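Local coordinates for lipase-esterase related protein (Clostridium acetobutylicum, PDB 3E0X) that is of unknown function but is probably a hydrolase, with an alpha/beta hydrolase fold whose pocket holds ortho-xylene, at residues N139-L142 / L143-G147; I149-P152 / L153-K156. All blocks are in the same frame, centred on the assembly; numbering follows the deposited sequence. Where two conformers were deposited one is given.

Contact 1. Residues N139-L142 / L143-G147. With OXE (ortho-xylene), chain C.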
loop_
_atom_site.group_PDB
_atom_site.type_symbol
_atom_site.label_atom_id
_atom_site.label_comp_id
_atom_site.label_asym_id
_atom_site.label_seq_id
_atom_site.Cartn_x
_atom_site.Cartn_y
_atom_site.Cartn_z
ATOM N N ASN A 139 10.517 13.525 11.983
ATOM C CA ASN A 139 10.832 12.129 12.268
ATOM C C ASN A 139 10.255 11.649 13.603
ATOM O O ASN A 139 9.893 10.479 13.741
ATOM C CB ASN A 139 12.341 11.888 12.281
ATOM C CG ASN A 139 12.698 10.427 12.092
ATOM O OD1 ASN A 139 12.122 9.758 11.238
ATOM N ND2 ASN A 139 13.646 9.927 12.879
ATOM N N ASN A 140 10.154 12.543 14.583
ATOM C CA ASN A 140 9.531 12.170 15.851
ATOM C C ASN A 140 8.098 11.711 15.625
ATOM O O ASN A 140 7.656 10.682 16.175
ATOM C CB ASN A 140 9.568 13.320 16.855
ATOM C CG ASN A 140 8.951 12.942 18.196
ATOM O OD1 ASN A 140 9.526 12.153 18.949
ATOM N ND2 ASN A 140 7.775 13.503 18.497
ATOM N N TYR A 141 7.369 12.440 14.777
ATOM C CA TYR A 141 5.979 12.080 14.529
ATOM C C TYR A 141 5.912 10.792 13.713
ATOM O O TYR A 141 5.078 9.935 14.004
ATOM C CB TYR A 141 5.229 13.205 13.805
ATOM C CG TYR A 141 3.754 12.910 13.666
ATOM C CD1 TYR A 141 2.932 13.003 14.770
ATOM C CD2 TYR A 141 3.191 12.540 12.441
ATOM C CE1 TYR A 141 1.582 12.740 14.692
ATOM C CE2 TYR A 141 1.808 12.260 12.333
ATOM C CZ TYR A 141 1.028 12.362 13.473
ATOM O OH TYR A 141 -0.328 12.104 13.393
ATOM N N LEU A 142 6.800 10.634 12.732
ATOM C CA LEU A 142 6.806 9.404 11.949
ATOM C C LEU A 142 7.024 8.188 12.859
ATOM O O LEU A 142 6.325 7.171 12.760
ATOM C CB LEU A 142 7.880 9.480 10.876
ATOM C CG LEU A 142 7.856 8.383 9.835
ATOM C CD1 LEU A 142 6.495 8.349 9.158
ATOM C CD2 LEU A 142 8.944 8.655 8.833
ATOM N N LEU A 143 7.986 8.302 13.782
ATOM C CA LEU A 143 8.262 7.213 14.681
ATOM C C LEU A 143 7.042 6.934 15.561
ATOM O O LEU A 143 6.748 5.775 15.884
ATOM C CB LEU A 143 9.510 7.520 15.527
ATOM C CG LEU A 143 10.831 7.325 14.778
ATOM C CD1 LEU A 143 11.969 8.005 15.534
ATOM C CD2 LEU A 143 11.116 5.837 14.614
ATOM N N GLU A 144 6.345 7.983 15.993
ATOM C CA GLU A 144 5.162 7.791 16.819
ATOM C C GLU A 144 4.107 7.010 16.035
ATOM O O GLU A 144 3.451 6.098 16.569
ATOM C CB GLU A 144 4.612 9.145 17.298
ATOM C CG GLU A 144 3.480 9.016 18.292
ATOM C CD GLU A 144 2.939 10.366 18.752
ATOM O OE1 GLU A 144 3.447 11.425 18.288
ATOM O OE2 GLU A 144 1.995 10.355 19.584
ATOM N N CYS A 145 3.994 7.328 14.747
ATOM C CA CYS A 145 2.977 6.689 13.903
ATOM C C CYS A 145 3.243 5.213 13.694
ATOM O O CYS A 145 2.318 4.413 13.560
ATOM C CB CYS A 145 2.857 7.390 12.552
ATOM S SG CYS A 145 2.082 9.026 12.675
ATOM N N ILE A 146 4.509 4.838 13.632
ATOM C CA ILE A 146 4.827 3.422 13.414
ATOM C C ILE A 146 4.927 2.650 14.718
ATOM O O ILE A 146 5.084 1.429 14.701
ATOM C CB ILE A 146 6.092 3.190 12.523
ATOM C CG1 ILE A 146 7.368 3.593 13.281
ATOM C CG2 ILE A 146 5.908 3.899 11.168
ATOM C CD1 ILE A 146 8.463 2.548 13.279
ATOM N N GLY A 147 4.844 3.343 15.850
ATOM C CA GLY A 147 4.908 2.723 17.170
ATOM C C GLY A 147 6.310 2.583 17.733
ATOM O O GLY A 147 6.534 1.790 18.655
HETATM C C1 OXE C . 4.189 5.694 5.955
HETATM C C2 OXE C . 5.000 4.586 5.403
HETATM C C3 OXE C . 6.186 4.209 6.030
HETATM C C4 OXE C . 6.575 4.887 7.190
HETATM C C5 OXE C . 5.822 5.943 7.715
HETATM C C6 OXE C . 4.618 6.347 7.113
HETATM C "C1'" OXE C . 2.897 6.065 5.272
HETATM C "C2'" OXE C . 4.543 3.889 4.158
HETATM O O HOH W 1 5.475 12.282 20.151
#

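Contact 2. Residues I149-P152 / L153-K156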
loop_
_atom_site.group_PDB
_atom_site.type_symbol
_atom_site.label_atom_id
_atom_site.label_comp_id
_atom_site.label_asym_id
_atom_site.label_seq_id
_atom_site.Cartn_x
_atom_site.Cartn_y
_atom_site.Cartn_z
ATOM N N ILE A 149 10.686 2.205 17.497
ATOM C CA ILE A 149 11.545 1.161 16.947
ATOM C C ILE A 149 12.088 0.181 17.992
ATOM O O ILE A 149 13.062 -0.524 17.738
ATOM C CB ILE A 149 12.704 1.764 16.109
ATOM C CG1 ILE A 149 13.390 2.955 16.815
ATOM C CG2 ILE A 149 12.178 2.212 14.737
ATOM C CD1 ILE A 149 14.054 2.640 18.198
ATOM N N ASP A 150 11.434 0.119 19.142
ATOM C CA ASP A 150 11.836 -0.824 20.169
ATOM C C ASP A 150 11.700 -2.283 19.711
ATOM O O ASP A 150 12.519 -3.132 20.068
ATOM C CB ASP A 150 11.014 -0.605 21.434
ATOM C CG ASP A 150 11.110 0.798 21.934
ATOM O OD1 ASP A 150 12.062 1.064 22.692
ATOM O OD2 ASP A 150 10.244 1.643 21.561
ATOM N N ASN A 151 10.648 -2.577 18.952
ATOM C CA ASN A 151 10.509 -3.910 18.359
ATOM C C ASN A 151 11.633 -4.059 17.326
ATOM O O ASN A 151 11.756 -3.227 16.430
ATOM C CB ASN A 151 9.126 -4.026 17.714
ATOM C CG ASN A 151 8.820 -5.429 17.217
ATOM O OD1 ASN A 151 9.661 -6.092 16.610
ATOM N ND2 ASN A 151 7.589 -5.890 17.470
ATOM N N PRO A 152 12.487 -5.087 17.459
ATOM C CA PRO A 152 13.647 -5.162 16.557
ATOM C C PRO A 152 13.241 -5.209 15.068
ATOM O O PRO A 152 13.974 -4.722 14.217
ATOM C CB PRO A 152 14.345 -6.470 16.977
ATOM C CG PRO A 152 13.349 -7.215 17.756
ATOM C CD PRO A 152 12.456 -6.215 18.415
ATOM N N LEU A 153 12.087 -5.798 14.779
ATOM C CA LEU A 153 11.589 -5.811 13.395
ATOM C C LEU A 153 11.324 -4.388 12.922
ATOM O O LEU A 153 11.636 -4.025 11.785
ATOM C CB LEU A 153 10.292 -6.631 13.283
ATOM C CG LEU A 153 10.426 -8.128 13.586
ATOM C CD1 LEU A 153 9.068 -8.762 13.735
ATOM C CD2 LEU A 153 11.243 -8.812 12.504
ATOM N N SER A 154 10.759 -3.584 13.816
ATOM C CA SER A 154 10.453 -2.210 13.473
ATOM C C SER A 154 11.735 -1.446 13.205
ATOM O O SER A 154 11.811 -0.664 12.251
ATOM C CB SER A 154 9.624 -1.560 14.574
ATOM O OG SER A 154 8.337 -2.181 14.627
ATOM N N GLU A 155 12.748 -1.673 14.036
ATOM C CA GLU A 155 14.005 -0.972 13.830
ATOM C C GLU A 155 14.566 -1.258 12.439
ATOM O O GLU A 155 14.960 -0.354 11.718
ATOM C CB GLU A 155 15.024 -1.351 14.897
ATOM C CG GLU A 155 16.302 -0.581 14.703
ATOM C CD GLU A 155 17.234 -0.641 15.902
ATOM O OE1 GLU A 155 17.021 -1.470 16.817
ATOM O OE2 GLU A 155 18.192 0.159 15.918
ATOM N N LYS A 156 14.575 -2.531 12.081
ATOM C CA LYS A 156 15.071 -2.984 10.788
ATOM C C LYS A 156 14.271 -2.374 9.622
ATOM O O LYS A 156 14.841 -1.855 8.653
ATOM C CB LYS A 156 14.974 -4.515 10.737
ATOM C CG LYS A 156 15.464 -5.144 9.458
ATOM C CD LYS A 156 15.122 -6.625 9.417
ATOM C CE LYS A 156 15.474 -7.203 8.057
ATOM N NZ LYS A 156 15.252 -8.673 7.991
HETATM O O HOH W 2 15.199 -1.899 18.568
#

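Contact 1. Residues N139-L142 / L143-G147
Helix 139-146, one of the helices inserted between strands 109-115 and 191-196 of this alpha/beta hydrolase fold, brings Tyr141 and Cys145 together one turn apart. The sulfur sits over a face of the phenol ring: Cys145 SG is 3.7 Å from the Tyr141 ring centroid, 30° off the normal, and displaced toward CE2, which it approaches to 3.3 Å. Two torsions produce this overlap. The ring of Tyr141 leans toward the C-terminal end of the helix, with CG anti to the backbone N (chi1 -174°), while SG of Cys145 turns back beside its own N (chi1 -71°). Cys145 N also donates to Tyr141 O at 2.9 Å, the ordinary helical bond of the same i to i+4 pair.

On the outer side, Asn140 and Glu144 are joined through a water that accepts from Asn140 ND2 (3.1 Å) and donates to Glu144 OE1 (2.9 Å). A further i to i+4 pair places Leu143 CD1 3.7 Å from Asn139 ND2. Leu142, modelled in two conformers, faces the ortho-xylene; in the one given, CD1 comes implausibly near the ring, and its exact position is doubtful. The helix ends in a Schellman motif at Gly147, where phi turns positive. The sulfur over its face probably restricts rotation of the Tyr141 ring, while a backbone hydrogen bond between Cys145 and His227, a residue of the xylene pocket, ties this turn to the site.

Contact 2. Residues I149-P152 / L153-K156
The side chains of Asn151 and Leu153 run alongside each other in a common direction, so that the amide oxygen of Asn151 rests against CB and CG of Leu153. Asn151 OD1 is 3.4 Å from Leu153 CB, and it also accepts from Leu153 N at 3.1 Å. That bond is moderately bent (143° at the hydrogen), and the donor stands 17° from the plane of the amide. With its CG opposite the backbone N (chi1 -173°), Asn151 can fold the amide over the first turn. Leu153 CG instead lies beside its own N, which brings the branch alongside the amide. The Ser154 hydroxyl, beside its own backbone N, meets the CB of Asn151, with OG 3.7 Å from it.

This is a helix N-cap: Asn151 immediately precedes helix 152-158, and its side chain takes up an amide N-H of the first turn, where no earlier carbonyl of the helix is available. Its backbone oxygen serves the next amides, accepting from Glu155 N at 3.0 Å and weakly from Ser154 N. Pro152, which has no N-H to offer, occupies the first helical position, and its carbonyl receives Lys156 N.

Ile149 doubles back against the same turn. Its CG2 lies 3.8 Å from Ser154 O, and its CB meets the CB of Glu155 at 4.1 Å. The Glu155 carboxylate reaches back along an extended chain to a water that lies 2.6 Å from Glu155 OE1 and 2.7 Å from Ile149 O, bridging the side chain of the helix to the loop carbonyl. Asn151 and Ser154 also touch Val232 of helix 229-232, while Leu153 packs on Val231 of the same helix.

Overall arrangement
The two contacts follow in series along the chain: contact 1 is confined to helix 139-146 and its C-terminal turn, and contact 2 opens in the loop that follows and runs into helix 152-158. Their centres are 12 Å apart, on the same side of the chain's centre, and they meet where Leu143 CD2 packs 3.8 Å from Ile149 CG2. Phe158, later on helix 152-158, lies against several side chains of contact 1, so the two consecutive helices pack on each other through Phe158. Both belong to the region between strands 109-115 and 191-196, where the cap of many alpha/beta hydrolases is inserted; here contact 1 contributes Leu142 to the ortho-xylene pocket, whereas contact 2 lies nearer the surface.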